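PDB 3D72: vivid PAS protein VVD from Neurospora crassa, which probably senses blue light through a flavin bound in its LOV domain, a member of the PAS family, and on light activation forms a rapidly exchanging dimer. Local coordinates for residues M13-Q18 against Y140-G145; N116-K119 against R123-N126. The protein carries 1 engineered substitution. One frame throughout, in Å; residues are numbered along the deposited sequence.

Contact 1: M13-Q18 against Y140-G145; sequences MGYLIQ and YRYSMG. With FAD (flavin-adenine dinucleotide), chain C.
Y15 and L16, neighbours on a helix, divide the work of packing it against a strand: the tyrosine reaches two residues of the strand, the leucine one. At Y15 the ring stands with its CG anti to the carbonyl carbon (chi1 -62°), which carries the phenol out from the helix to Y142. The two rings meet at a slant, with centroids 5.7 Å apart and planes at 41°, and the closest touch is Y15 OH to Y142 CE1 at 3.4 Å. Nearer the helix, M144 bends at its last torsion and brings its methyl alongside the root of the Y15 side chain, M144 CE lying 3.7 Å from Y15 CB, near the plane of the ring and at its edge. L16 follows, its CD2 resting 3.5 Å from M144 SD, the two side chains crossing at about a right angle. No hydrogen bond joins the segments; they meet through van der Waals packing alone, the hydroxyl of Y15 included. S143, whose side chain touches nothing of the helix, meets the cofactor instead: S143 OG lies 3.6 Å from the flavin methyl C7M. R141 and Y142 form a classic beta bulge opposite V133. The N-terminal helix 12-21 thus lies across the PAS sheet over strand 140-146, with Y15 also touching L40 of strand 38-42 and V133 of strand 123-134.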
ATOM      1  N   MET A  13       0.342  -3.425  -5.551  1.00  9.99           N
ATOM      2  CA  MET A  13       0.280  -2.307  -4.597  1.00 10.52           C
ATOM      3  C   MET A  13      -1.044  -2.281  -3.844  1.00 10.47           C
ATOM      4  O   MET A  13      -1.068  -2.114  -2.614  1.00  8.83           O
ATOM      5  CB  MET A  13       0.491  -0.967  -5.303  1.00 12.55           C
ATOM      6  CG  MET A  13       1.883  -0.794  -5.857  1.00 16.75           C
ATOM      7  SD  MET A  13       2.236   0.934  -6.250  1.00 23.24           S
ATOM      8  CE  MET A  13       1.446   1.075  -7.802  1.00 21.32           C
ATOM      9  N   GLY A  14      -2.145  -2.451  -4.577  1.00 10.15           N
ATOM     10  CA  GLY A  14      -3.444  -2.440  -3.938  1.00 10.17           C
ATOM     11  C   GLY A  14      -3.559  -3.552  -2.917  1.00 10.10           C
ATOM     12  O   GLY A  14      -4.148  -3.361  -1.851  1.00  9.36           O
ATOM     13  N   TYR A  15      -2.990  -4.711  -3.237  1.00  9.48           N
ATOM     14  CA  TYR A  15      -3.052  -5.846  -2.330  1.00  9.34           C
ATOM     15  C   TYR A  15      -2.195  -5.632  -1.088  1.00  9.77           C
ATOM     16  O   TYR A  15      -2.565  -6.069  -0.000  1.00 10.25           O
ATOM     17  CB  TYR A  15      -2.648  -7.136  -3.048  1.00 10.29           C
ATOM     18  CG  TYR A  15      -3.567  -7.493  -4.200  1.00 10.80           C
ATOM     19  CD1 TYR A  15      -4.907  -7.090  -4.210  1.00 12.31           C
ATOM     20  CD2 TYR A  15      -3.102  -8.243  -5.279  1.00 11.83           C
ATOM     21  CE1 TYR A  15      -5.761  -7.425  -5.268  1.00 12.56           C
ATOM     22  CE2 TYR A  15      -3.948  -8.586  -6.338  1.00 11.68           C
ATOM     23  CZ  TYR A  15      -5.271  -8.174  -6.327  1.00 12.52           C
ATOM     24  OH  TYR A  15      -6.091  -8.507  -7.382  1.00 14.07           O
ATOM     25  N   LEU A  16      -1.062  -4.953  -1.242  1.00 10.14           N
ATOM     26  CA  LEU A  16      -0.210  -4.672  -0.082  1.00  9.61           C
ATOM     27  C   LEU A  16      -0.963  -3.707   0.836  1.00 10.29           C
ATOM     28  O   LEU A  16      -0.943  -3.858   2.057  1.00  9.97           O
ATOM     29  CB  LEU A  16       1.121  -4.060  -0.519  1.00  9.72           C
ATOM     30  CG  LEU A  16       2.108  -5.036  -1.169  1.00 10.38           C
ATOM     31  CD1 LEU A  16       3.202  -4.261  -1.892  1.00 11.70           C
ATOM     32  CD2 LEU A  16       2.718  -5.943  -0.101  1.00 12.56           C
ATOM     33  N   ILE A  17      -1.638  -2.721   0.248  1.00  9.88           N
ATOM     34  CA  ILE A  17      -2.418  -1.769   1.036  1.00 10.52           C
ATOM     35  C   ILE A  17      -3.542  -2.525   1.738  1.00 10.29           C
ATOM     36  O   ILE A  17      -3.819  -2.307   2.915  1.00 10.95           O
ATOM     37  CB  ILE A  17      -2.992  -0.650   0.130  1.00 11.30           C
ATOM     38  CG1 ILE A  17      -1.847   0.248  -0.347  1.00 12.06           C
ATOM     39  CG2 ILE A  17      -4.035   0.172   0.882  1.00 10.23           C
ATOM     40  CD1 ILE A  17      -2.230   1.182  -1.485  1.00 13.29           C
ATOM     41  N   GLN A  18      -4.180  -3.439   1.017  1.00 10.51           N
ATOM     42  CA  GLN A  18      -5.262  -4.223   1.594  1.00 11.37           C
ATOM     43  C   GLN A  18      -4.765  -5.007   2.807  1.00 11.56           C
ATOM     44  O   GLN A  18      -5.432  -5.058   3.848  1.00 12.07           O
ATOM     45  CB  GLN A  18      -5.806  -5.191   0.549  1.00 11.78           C
ATOM     46  CG  GLN A  18      -6.866  -6.131   1.074  1.00 13.64           C
ATOM     47  CD  GLN A  18      -7.275  -7.162   0.046  1.00 12.92           C
ATOM     48  OE1 GLN A  18      -7.365  -6.861  -1.153  1.00 14.74           O
ATOM     49  NE2 GLN A  18      -7.543  -8.381   0.507  1.00 12.27           N
ATOM     50  N   TYR A 140     -11.875 -13.918  -1.625  1.00 14.83           N
ATOM     51  CA  TYR A 140     -10.471 -14.321  -1.663  1.00 13.89           C
ATOM     52  C   TYR A 140     -10.152 -15.009  -2.983  1.00 13.89           C
ATOM     53  O   TYR A 140     -10.775 -16.016  -3.336  1.00 15.49           O
ATOM     54  CB  TYR A 140     -10.153 -15.248  -0.490  1.00 14.54           C
ATOM     55  CG  TYR A 140     -10.090 -14.525   0.838  1.00 13.95           C
ATOM     56  CD1 TYR A 140      -9.233 -13.441   1.021  1.00 14.25           C
ATOM     57  CD2 TYR A 140     -10.872 -14.933   1.916  1.00 14.46           C
ATOM     58  CE1 TYR A 140      -9.152 -12.780   2.243  1.00 14.14           C
ATOM     59  CE2 TYR A 140     -10.803 -14.275   3.144  1.00 15.12           C
ATOM     60  CZ  TYR A 140      -9.940 -13.202   3.299  1.00 15.34           C
ATOM     61  OH  TYR A 140      -9.867 -12.540   4.502  1.00 16.73           O
ATOM     62  N   ARG A 141      -9.177 -14.465  -3.709  1.00 11.64           N
ATOM     63  CA  ARG A 141      -8.787 -15.001  -5.016  1.00 11.66           C
ATOM     64  C   ARG A 141      -7.299 -15.350  -5.074  1.00 11.52           C
ATOM     65  O   ARG A 141      -6.890 -16.310  -5.735  1.00 10.97           O
ATOM     66  CB  ARG A 141      -9.123 -13.969  -6.104  1.00 13.05           C
ATOM     67  CG  ARG A 141      -8.542 -14.244  -7.503  1.00 12.28           C
ATOM     68  CD  ARG A 141      -9.084 -15.532  -8.086  1.00 13.08           C
ATOM     69  NE  ARG A 141      -8.420 -15.888  -9.341  1.00 14.75           N
ATOM     70  CZ  ARG A 141      -8.776 -15.455 -10.549  1.00 17.51           C
ATOM     71  NH1 ARG A 141      -8.089 -15.843 -11.615  1.00 18.18           N
ATOM     72  NH2 ARG A 141      -9.821 -14.649 -10.703  1.00 18.33           N
ATOM     73  N   TYR A 142      -6.491 -14.572  -4.365  1.00 10.08           N
ATOM     74  CA  TYR A 142      -5.052 -14.797  -4.367  1.00  7.67           C
ATOM     75  C   TYR A 142      -4.505 -14.964  -2.967  1.00  8.33           C
ATOM     76  O   TYR A 142      -5.200 -14.768  -1.982  1.00  7.85           O
ATOM     77  CB  TYR A 142      -4.326 -13.603  -4.989  1.00  8.46           C
ATOM     78  CG  TYR A 142      -4.766 -13.267  -6.383  1.00 10.00           C
ATOM     79  CD1 TYR A 142      -5.586 -12.171  -6.636  1.00 10.46           C
ATOM     80  CD2 TYR A 142      -4.373 -14.058  -7.451  1.00 10.25           C
ATOM     81  CE1 TYR A 142      -6.009 -11.874  -7.934  1.00 12.19           C
ATOM     82  CE2 TYR A 142      -4.791 -13.774  -8.749  1.00 10.99           C
ATOM     83  CZ  TYR A 142      -5.605 -12.687  -8.978  1.00 12.46           C
ATOM     84  OH  TYR A 142      -6.037 -12.436 -10.257  1.00 14.18           O
ATOM     85  N   SER A 143      -3.235 -15.327  -2.901  1.00  8.64           N
ATOM     86  CA  SER A 143      -2.547 -15.433  -1.625  1.00  8.36           C
ATOM     87  C   SER A 143      -1.231 -14.713  -1.848  1.00  8.74           C
ATOM     88  O   SER A 143      -0.560 -14.950  -2.860  1.00  7.82           O
ATOM     89  CB  SER A 143      -2.269 -16.887  -1.243  1.00  9.79           C
ATOM     90  OG  SER A 143      -1.560 -16.932  -0.007  1.00 11.84           O
ATOM     91  N   MET A 144      -0.869 -13.813  -0.935  1.00  8.40           N
ATOM     92  CA  MET A 144       0.398 -13.108  -1.058  1.00  8.52           C
ATOM     93  C   MET A 144       1.360 -13.704  -0.042  1.00  8.20           C
ATOM     94  O   MET A 144       1.033 -13.822   1.147  1.00  7.56           O
ATOM     95  CB  MET A 144       0.254 -11.602  -0.799  1.00  9.09           C
ATOM     96  CG  MET A 144       1.579 -10.830  -0.995  1.00 12.14           C
ATOM     97  SD  MET A 144       1.452  -9.018  -1.181  1.00 16.81           S
ATOM     98  CE  MET A 144       0.553  -8.917  -2.788  1.00 14.10           C
ATOM     99  N   GLY A 145       2.525 -14.109  -0.528  1.00  6.41           N
ATOM    100  CA  GLY A 145       3.531 -14.684   0.344  1.00  7.79           C
ATOM    101  C   GLY A 145       4.723 -13.764   0.487  1.00  9.03           C
ATOM    102  O   GLY A 145       5.138 -13.114  -0.463  1.00  8.68           O
TER
HETATM  103  PA  FAD C 201       1.155 -31.617   0.177  1.00 23.41           P
HETATM  104  O1A FAD C 201       1.918 -31.818  -1.086  1.00 23.22           O
HETATM  105  O2A FAD C 201      -0.194 -32.223   0.268  1.00 24.57           O
HETATM  106  O5B FAD C 201       2.063 -32.116   1.379  1.00 25.58           O
HETATM  107  C5B FAD C 201       1.642 -32.101   2.758  1.00 30.77           C
HETATM  108  C4B FAD C 201       2.668 -32.898   3.559  1.00 34.35           C
HETATM  109  O4B FAD C 201       2.200 -32.932   4.919  1.00 35.98           O
HETATM  110  C3B FAD C 201       2.873 -34.358   3.101  1.00 35.60           C
HETATM  111  O3B FAD C 201       4.208 -34.703   2.836  1.00 36.52           O
HETATM  112  C2B FAD C 201       2.249 -35.215   4.196  1.00 36.61           C
HETATM  113  O2B FAD C 201       2.891 -36.419   4.524  1.00 36.34           O
HETATM  114  C1B FAD C 201       2.081 -34.279   5.397  1.00 37.48           C
HETATM  115  N9A FAD C 201       0.786 -34.364   6.045  1.00 39.82           N
HETATM  116  C8A FAD C 201      -0.444 -34.121   5.499  1.00 40.70           C
HETATM  117  N7A FAD C 201      -1.447 -34.291   6.328  1.00 41.33           N
HETATM  118  C5A FAD C 201      -0.834 -34.702   7.499  1.00 41.49           C
HETATM  119  C6A FAD C 201      -1.370 -35.045   8.791  1.00 42.38           C
HETATM  120  N6A FAD C 201      -2.684 -35.030   9.035  1.00 42.83           N
HETATM  121  N1A FAD C 201      -0.497 -35.413   9.773  1.00 42.92           N
HETATM  122  C2A FAD C 201       0.835 -35.421   9.490  1.00 42.81           C
HETATM  123  N3A FAD C 201       1.450 -35.110   8.326  1.00 42.45           N
HETATM  124  C4A FAD C 201       0.512 -34.754   7.345  1.00 41.33           C
HETATM  125  N1  FAD C 201       6.500 -23.067   0.231  1.00  8.83           N
HETATM  126  C2  FAD C 201       7.848 -22.993   0.367  1.00  8.51           C
HETATM  127  O2  FAD C 201       8.542 -23.980   0.673  1.00 10.03           O
HETATM  128  N3  FAD C 201       8.494 -21.761   0.177  1.00 10.52           N
HETATM  129  C4  FAD C 201       7.857 -20.570  -0.176  1.00  7.73           C
HETATM  130  O4  FAD C 201       8.527 -19.520  -0.311  1.00  9.07           O
HETATM  131  C4X FAD C 201       6.455 -20.653  -0.302  1.00  8.10           C
HETATM  132  N5  FAD C 201       5.739 -19.498  -0.668  1.00  7.42           N
HETATM  133  C5X FAD C 201       4.366 -19.606  -0.797  1.00  8.45           C
HETATM  134  C6  FAD C 201       3.620 -18.444  -1.167  1.00  6.95           C
HETATM  135  C7  FAD C 201       2.258 -18.487  -1.347  1.00  8.46           C
HETATM  136  C7M FAD C 201       1.551 -17.177  -1.722  1.00  8.59           C
HETATM  137  C8  FAD C 201       1.555 -19.710  -1.217  1.00  8.01           C
HETATM  138  C8M FAD C 201       0.059 -19.831  -1.427  1.00  8.58           C
HETATM  139  C9  FAD C 201       2.286 -20.894  -0.837  1.00  7.76           C
HETATM  140  C9A FAD C 201       3.676 -20.870  -0.633  1.00  7.81           C
HETATM  141  N10 FAD C 201       4.449 -22.038  -0.241  1.00  7.68           N
HETATM  142  C10 FAD C 201       5.817 -21.928  -0.130  1.00  8.09           C
HETATM  143  C1' FAD C 201       3.820 -23.361   0.028  1.00  8.15           C
HETATM  144  C2' FAD C 201       3.544 -24.336  -1.090  1.00  9.72           C
HETATM  145  O2' FAD C 201       3.131 -23.602  -2.248  1.00  9.41           O
HETATM  146  C3' FAD C 201       2.484 -25.338  -0.574  1.00  9.13           C
HETATM  147  O3' FAD C 201       1.298 -24.617  -0.244  1.00 10.38           O
HETATM  148  C4' FAD C 201       2.959 -26.123   0.694  1.00 10.48           C
HETATM  149  O4' FAD C 201       4.060 -26.943   0.349  1.00 10.12           O
HETATM  150  C5' FAD C 201       1.849 -26.984   1.318  1.00 12.63           C
HETATM  151  O5' FAD C 201       0.946 -27.488   0.321  1.00 14.91           O
HETATM  152  P   FAD C 201       1.253 -28.782  -0.545  1.00 16.53           P
HETATM  153  O1P FAD C 201       0.317 -28.741  -1.672  1.00 16.28           O
HETATM  154  O2P FAD C 201       2.693 -28.847  -0.895  1.00 14.47           O
HETATM  155  O3P FAD C 201       0.904 -30.057   0.364  1.00 20.21           O

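Contact 2: N116-K119 against R123-N126; sequences NFKK and RFVN. With FAD (flavin-adenine dinucleotide), chain C.
N116 turns its side-chain amide to the flavin while its CB lies over one face of the F124 ring, so the same residue serves the cofactor and the packing within the hairpin. This CH-pi contact places N116 CB 3.9 Å from the centroid of the F124 ring. F124 can receive it because its CG sits between the backbone N and the carbonyl carbon (chi1 72°), folding the ring back across the neighbouring strand, where K118 CG comes within 3.7 Å of F124 CD1. Beyond the ring, the ammonium of K118 forms a salt bridge with E149. The amides of N116 and N126 are turned almost perpendicular, 82° apart, and N126 ND2 donates to N116 OD1 (3.0 Å) from above the carbonyl plane. N116 OD1 also accepts a nearly straight bond from flavin N3 at 2.9 Å, while N116 ND2 donates to flavin O2 at 2.9 Å; together these grips should fix the amide's rotation. On the other face of the sheet, F117 CE1 packs against R123 CB at 3.5 Å. N116 and F124 form an antiparallel hydrogen-bonded pair, bonded in both directions between their backbones. In the hairpin, strand 110-117 is the outermost strand of the sheet within this chain and 123-134 lies next to it, with helix 55-61 touching F124 and N126 through M60.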
ATOM      1  N   ASN A 116      14.232 -24.425   2.727  1.00 12.69           N
ATOM      2  CA  ASN A 116      14.147 -24.226   1.283  1.00 12.45           C
ATOM      3  C   ASN A 116      15.543 -24.275   0.675  1.00 12.71           C
ATOM      4  O   ASN A 116      16.558 -24.262   1.382  1.00 12.68           O
ATOM      5  CB  ASN A 116      13.506 -22.866   0.947  1.00 11.40           C
ATOM      6  CG  ASN A 116      11.970 -22.894   0.966  1.00 12.60           C
ATOM      7  OD1 ASN A 116      11.329 -21.892   0.645  1.00 11.96           O
ATOM      8  ND2 ASN A 116      11.384 -24.030   1.330  1.00 11.57           N
ATOM      9  N   PHE A 117      15.599 -24.330  -0.647  1.00 12.66           N
ATOM     10  CA  PHE A 117      16.875 -24.394  -1.345  1.00 13.46           C
ATOM     11  C   PHE A 117      16.904 -23.434  -2.528  1.00 14.51           C
ATOM     12  O   PHE A 117      15.938 -23.345  -3.282  1.00 13.30           O
ATOM     13  CB  PHE A 117      17.124 -25.824  -1.842  1.00 13.36           C
ATOM     14  CG  PHE A 117      17.152 -26.846  -0.750  1.00 12.41           C
ATOM     15  CD1 PHE A 117      18.347 -27.176  -0.117  1.00 13.19           C
ATOM     16  CD2 PHE A 117      15.979 -27.456  -0.332  1.00 11.53           C
ATOM     17  CE1 PHE A 117      18.368 -28.090   0.931  1.00 12.62           C
ATOM     18  CE2 PHE A 117      15.977 -28.371   0.716  1.00 11.49           C
ATOM     19  CZ  PHE A 117      17.188 -28.694   1.351  1.00 12.48           C
ATOM     20  N   LYS A 118      18.012 -22.727  -2.666  1.00 14.80           N
ATOM     21  CA  LYS A 118      18.177 -21.791  -3.760  1.00 16.23           C
ATOM     22  C   LYS A 118      18.481 -22.628  -5.000  1.00 16.54           C
ATOM     23  O   LYS A 118      18.731 -23.830  -4.908  1.00 16.79           O
ATOM     24  CB  LYS A 118      19.313 -20.820  -3.444  1.00 16.50           C
ATOM     25  CG  LYS A 118      19.129 -20.076  -2.122  1.00 17.20           C
ATOM     26  CD  LYS A 118      20.147 -18.968  -1.974  1.00 19.28           C
ATOM     27  CE  LYS A 118      19.925 -18.173  -0.698  1.00 20.13           C
ATOM     28  NZ  LYS A 118      20.828 -16.990  -0.637  1.00 20.33           N
ATOM     29  N   LYS A 119      18.450 -21.986  -6.192  1.00 17.83           N
ATOM     30  CA  LYS A 119      18.699 -22.678  -7.447  1.00 19.43           C
ATOM     31  C   LYS A 119      20.013 -23.457  -7.462  1.00 20.04           C
ATOM     32  O   LYS A 119      20.088 -24.553  -8.025  1.00 20.30           O
ATOM     33  CB  LYS A 119      18.694 -21.664  -8.604  1.00 19.66           C
ATOM     34  CG  LYS A 119      18.933 -22.267 -10.000  1.00 21.76           C
ATOM     35  CD  LYS A 119      18.938 -21.181 -11.075  1.00 23.79           C
ATOM     36  CE  LYS A 119      19.332 -21.736 -12.438  1.00 24.49           C
ATOM     37  NZ  LYS A 119      18.428 -22.835 -12.864  1.00 26.32           N
ATOM     38  N   ARG A 123      21.080 -24.507   0.923  1.00 17.58           N
ATOM     39  CA  ARG A 123      20.016 -24.664   1.906  1.00 17.43           C
ATOM     40  C   ARG A 123      19.867 -23.422   2.777  1.00 17.21           C
ATOM     41  O   ARG A 123      20.856 -22.816   3.194  1.00 17.72           O
ATOM     42  CB  ARG A 123      20.318 -25.861   2.814  1.00 17.36           C
ATOM     43  CG  ARG A 123      19.403 -25.988   4.023  1.00 18.78           C
ATOM     44  CD  ARG A 123      19.885 -27.089   4.954  1.00 20.38           C
ATOM     45  NE  ARG A 123      19.124 -27.154   6.202  1.00 22.00           N
ATOM     46  CZ  ARG A 123      18.374 -28.189   6.559  1.00 22.81           C
ATOM     47  NH1 ARG A 123      18.280 -29.249   5.765  1.00 24.72           N
ATOM     48  NH2 ARG A 123      17.715 -28.170   7.705  1.00 23.95           N
ATOM     49  N   PHE A 124      18.624 -23.041   3.042  1.00 16.53           N
ATOM     50  CA  PHE A 124      18.357 -21.907   3.910  1.00 15.35           C
ATOM     51  C   PHE A 124      17.016 -22.077   4.600  1.00 15.40           C
ATOM     52  O   PHE A 124      16.181 -22.879   4.173  1.00 15.00           O
ATOM     53  CB  PHE A 124      18.405 -20.570   3.143  1.00 14.61           C
ATOM     54  CG  PHE A 124      17.250 -20.331   2.204  1.00 13.90           C
ATOM     55  CD1 PHE A 124      17.247 -20.873   0.921  1.00 14.02           C
ATOM     56  CD2 PHE A 124      16.184 -19.525   2.593  1.00 14.12           C
ATOM     57  CE1 PHE A 124      16.200 -20.607   0.036  1.00 14.93           C
ATOM     58  CE2 PHE A 124      15.134 -19.253   1.717  1.00 14.81           C
ATOM     59  CZ  PHE A 124      15.139 -19.794   0.439  1.00 14.38           C
ATOM     60  N   VAL A 125      16.831 -21.355   5.700  1.00 14.94           N
ATOM     61  CA  VAL A 125      15.575 -21.403   6.429  1.00 14.24           C
ATOM     62  C   VAL A 125      14.795 -20.178   5.980  1.00 13.16           C
ATOM     63  O   VAL A 125      15.249 -19.044   6.129  1.00 13.44           O
ATOM     64  CB  VAL A 125      15.791 -21.349   7.953  1.00 15.25           C
ATOM     65  CG1 VAL A 125      14.457 -21.501   8.672  1.00 16.51           C
ATOM     66  CG2 VAL A 125      16.755 -22.456   8.378  1.00 16.18           C
ATOM     67  N   ASN A 126      13.622 -20.424   5.411  1.00 11.93           N
ATOM     68  CA  ASN A 126      12.762 -19.369   4.899  1.00 11.93           C
ATOM     69  C   ASN A 126      11.660 -19.065   5.905  1.00 10.08           C
ATOM     70  O   ASN A 126      10.877 -19.944   6.257  1.00  9.82           O
ATOM     71  CB  ASN A 126      12.154 -19.851   3.573  1.00 11.17           C
ATOM     72  CG  ASN A 126      11.412 -18.768   2.813  1.00 14.11           C
ATOM     73  OD1 ASN A 126      11.084 -17.710   3.345  1.00 14.99           O
ATOM     74  ND2 ASN A 126      11.124 -19.051   1.540  1.00 14.86           N
TER
HETATM   75  PA  FAD C 201       1.155 -31.617   0.177  1.00 23.41           P
HETATM   76  O1A FAD C 201       1.918 -31.818  -1.086  1.00 23.22           O
HETATM   77  O2A FAD C 201      -0.194 -32.223   0.268  1.00 24.57           O
HETATM   78  O5B FAD C 201       2.063 -32.116   1.379  1.00 25.58           O
HETATM   79  C5B FAD C 201       1.642 -32.101   2.758  1.00 30.77           C
HETATM   80  C4B FAD C 201       2.668 -32.898   3.559  1.00 34.35           C
HETATM   81  O4B FAD C 201       2.200 -32.932   4.919  1.00 35.98           O
HETATM   82  C3B FAD C 201       2.873 -34.358   3.101  1.00 35.60           C
HETATM   83  O3B FAD C 201       4.208 -34.703   2.836  1.00 36.52           O
HETATM   84  C2B FAD C 201       2.249 -35.215   4.196  1.00 36.61           C
HETATM   85  O2B FAD C 201       2.891 -36.419   4.524  1.00 36.34           O
HETATM   86  C1B FAD C 201       2.081 -34.279   5.397  1.00 37.48           C
HETATM   87  N9A FAD C 201       0.786 -34.364   6.045  1.00 39.82           N
HETATM   88  C8A FAD C 201      -0.444 -34.121   5.499  1.00 40.70           C
HETATM   89  N7A FAD C 201      -1.447 -34.291   6.328  1.00 41.33           N
HETATM   90  C5A FAD C 201      -0.834 -34.702   7.499  1.00 41.49           C
HETATM   91  C6A FAD C 201      -1.370 -35.045   8.791  1.00 42.38           C
HETATM   92  N6A FAD C 201      -2.684 -35.030   9.035  1.00 42.83           N
HETATM   93  N1A FAD C 201      -0.497 -35.413   9.773  1.00 42.92           N
HETATM   94  C2A FAD C 201       0.835 -35.421   9.490  1.00 42.81           C
HETATM   95  N3A FAD C 201       1.450 -35.110   8.326  1.00 42.45           N
HETATM   96  C4A FAD C 201       0.512 -34.754   7.345  1.00 41.33           C
HETATM   97  N1  FAD C 201       6.500 -23.067   0.231  1.00  8.83           N
HETATM   98  C2  FAD C 201       7.848 -22.993   0.367  1.00  8.51           C
HETATM   99  O2  FAD C 201       8.542 -23.980   0.673  1.00 10.03           O
HETATM  100  N3  FAD C 201       8.494 -21.761   0.177  1.00 10.52           N
HETATM  101  C4  FAD C 201       7.857 -20.570  -0.176  1.00  7.73           C
HETATM  102  O4  FAD C 201       8.527 -19.520  -0.311  1.00  9.07           O
HETATM  103  C4X FAD C 201       6.455 -20.653  -0.302  1.00  8.10           C
HETATM  104  N5  FAD C 201       5.739 -19.498  -0.668  1.00  7.42           N
HETATM  105  C5X FAD C 201       4.366 -19.606  -0.797  1.00  8.45           C
HETATM  106  C6  FAD C 201       3.620 -18.444  -1.167  1.00  6.95           C
HETATM  107  C7  FAD C 201       2.258 -18.487  -1.347  1.00  8.46           C
HETATM  108  C7M FAD C 201       1.551 -17.177  -1.722  1.00  8.59           C
HETATM  109  C8  FAD C 201       1.555 -19.710  -1.217  1.00  8.01           C
HETATM  110  C8M FAD C 201       0.059 -19.831  -1.427  1.00  8.58           C
HETATM  111  C9  FAD C 201       2.286 -20.894  -0.837  1.00  7.76           C
HETATM  112  C9A FAD C 201       3.676 -20.870  -0.633  1.00  7.81           C
HETATM  113  N10 FAD C 201       4.449 -22.038  -0.241  1.00  7.68           N
HETATM  114  C10 FAD C 201       5.817 -21.928  -0.130  1.00  8.09           C
HETATM  115  C1' FAD C 201       3.820 -23.361   0.028  1.00  8.15           C
HETATM  116  C2' FAD C 201       3.544 -24.336  -1.090  1.00  9.72           C
HETATM  117  O2' FAD C 201       3.131 -23.602  -2.248  1.00  9.41           O
HETATM  118  C3' FAD C 201       2.484 -25.338  -0.574  1.00  9.13           C
HETATM  119  O3' FAD C 201       1.298 -24.617  -0.244  1.00 10.38           O
HETATM  120  C4' FAD C 201       2.959 -26.123   0.694  1.00 10.48           C
HETATM  121  O4' FAD C 201       4.060 -26.943   0.349  1.00 10.12           O
HETATM  122  C5' FAD C 201       1.849 -26.984   1.318  1.00 12.63           C
HETATM  123  O5' FAD C 201       0.946 -27.488   0.321  1.00 14.91           O
HETATM  124  P   FAD C 201       1.253 -28.782  -0.545  1.00 16.53           P
HETATM  125  O1P FAD C 201       0.317 -28.741  -1.672  1.00 16.28           O
HETATM  126  O2P FAD C 201       2.693 -28.847  -0.895  1.00 14.47           O
HETATM  127  O3P FAD C 201       0.904 -30.057   0.364  1.00 20.21           O

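From the N terminus, the chain passes first through helix 12-21, whose partner in contact 1 comes only near the end, at strand 140-146. Contact 1 therefore closes a loop of 121 residues around most of the PAS domain. Contact 2 is nested within that loop and closes a short loop, with three residues between its segments, at the turn of the hairpin between strands 110-117 and 123-134. Strand 123-134 then runs on to lie beside strand 140-146, linking the two contacts through one sheet. Their centres are 24 Å apart, on opposite sides of the chain's centre, yet both reach the flavin: contact 1 at its methyl-bearing end, contact 2 at its pyrimidine edge.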